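Local coordinates for conserved hypothetical protein (Pyrococcus furiosus, PDB 1Y81), which is of unknown function but belongs to the CoA-binding proteins of Rossmann-like fold and carries a bound coenzyme A, at residues 34-37 against 38-41. Residues are numbered along the deposited sequence; the frame is centred on the assembly and turned at random.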
# COMPACT_ATOMS: atom_id res chain seq x y z
N LEU A 34 9.82 -0.26 -1.79
CA LEU A 34 9.83 0.92 -2.67
C LEU A 34 10.99 0.86 -3.66
O LEU A 34 10.79 1.01 -4.88
CB LEU A 34 9.91 2.22 -1.86
CG LEU A 34 9.96 3.56 -2.64
CD1 LEU A 34 8.85 3.64 -3.66
CD2 LEU A 34 9.82 4.71 -1.67
N LYS A 35 12.20 0.63 -3.13
CA LYS A 35 13.41 0.53 -3.97
C LYS A 35 13.33 -0.65 -4.95
O LYS A 35 13.62 -0.49 -6.15
CB LYS A 35 14.69 0.45 -3.13
CG LYS A 35 15.01 1.76 -2.43
CD LYS A 35 16.35 1.75 -1.75
CE LYS A 35 16.53 3.00 -0.91
NZ LYS A 35 17.58 2.84 0.16
N ASP A 36 12.89 -1.81 -4.45
CA ASP A 36 12.74 -3.00 -5.29
C ASP A 36 11.79 -2.76 -6.47
O ASP A 36 12.13 -3.07 -7.64
CB ASP A 36 12.25 -4.20 -4.49
CG ASP A 36 12.11 -5.45 -5.35
OD1 ASP A 36 13.15 -6.02 -5.72
OD2 ASP A 36 10.97 -5.83 -5.66
N LEU A 37 10.59 -2.23 -6.18
CA LEU A 37 9.57 -2.03 -7.22
C LEU A 37 9.98 -0.99 -8.26
O LEU A 37 9.73 -1.19 -9.46
CB LEU A 37 8.22 -1.68 -6.59
CG LEU A 37 7.57 -2.79 -5.76
CD1 LEU A 37 6.25 -2.31 -5.17
CD2 LEU A 37 7.39 -4.11 -6.55
N LEU A 38 10.65 0.08 -7.81
CA LEU A 38 11.22 1.09 -8.72
C LEU A 38 12.28 0.50 -9.65
O LEU A 38 12.33 0.83 -10.84
CB LEU A 38 11.83 2.27 -7.95
CG LEU A 38 10.89 3.19 -7.19
CD1 LEU A 38 11.70 4.12 -6.32
CD2 LEU A 38 9.95 3.97 -8.15
N SER A 39 13.12 -0.38 -9.09
CA SER A 39 14.19 -1.06 -9.84
C SER A 39 13.61 -1.94 -10.94
O SER A 39 14.28 -2.20 -11.95
CB SER A 39 15.08 -1.89 -8.90
OG SER A 39 14.48 -3.15 -8.61
N LYS A 40 12.37 -2.39 -10.74
CA LYS A 40 11.67 -3.26 -11.68
C LYS A 40 10.84 -2.48 -12.71
O LYS A 40 10.10 -3.08 -13.51
CB LYS A 40 10.76 -4.25 -10.92
CG LYS A 40 11.51 -5.31 -10.12
CD LYS A 40 10.57 -6.02 -9.16
CE LYS A 40 11.27 -7.17 -8.47
NZ LYS A 40 10.38 -7.78 -7.45
N GLY A 41 10.94 -1.15 -12.67
CA GLY A 41 10.21 -0.28 -13.61
C GLY A 41 8.76 0.06 -13.29
O GLY A 41 8.06 0.65 -14.12
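The carboxylate of Asp36 meets Lys40 one helical turn later: the lysine chain descends from one side of its plane, with CD off that face, CE dropping in front of the oxygens, and NZ almost in the plane on the syn lone pair of OD2. This salt bridge spans 2.7 Å from Lys40 NZ to Asp36 OD2, and CE also lies 3.5 Å from Asp36 OD1. It forms because Asp36 holds CG anti to its backbone N (chi1 -179°), which swings the carboxylate toward the helix end, while the lysine chain runs extended beyond CG. The ammonium has a second partner in Thr129 OG1, which should help fix where it sits.

The backbone carbonyl of Asp36 is busy too. Ser39 OG, folded back over its own backbone at chi1 81°, donates a short 2.5 Å bond to Asp36 O, tilted 22° from the carbonyl plane, and Lys40 N adds a weak one to the same oxygen. On another side of the helix, Leu34 CD1 packs against Leu38 CD1 at 3.9 Å, the two side chains lying side by side. Regular bonds from Leu38 N to Leu34 O and from Ser39 N to Lys35 O carry the helix to its end, where Gly41, with positive phi, closes a Schellman motif.

Helix 29-39 thus ends just before strand 43-47, as the crossover of the beta-alpha-beta unit that starts with strand 16-20. Leu34, Leu37 and Leu38 all rest on Val44, while Leu34 also touches Leu19 and Leu37 touches Ile17, seating the helix on two adjacent parallel strands of the sheet.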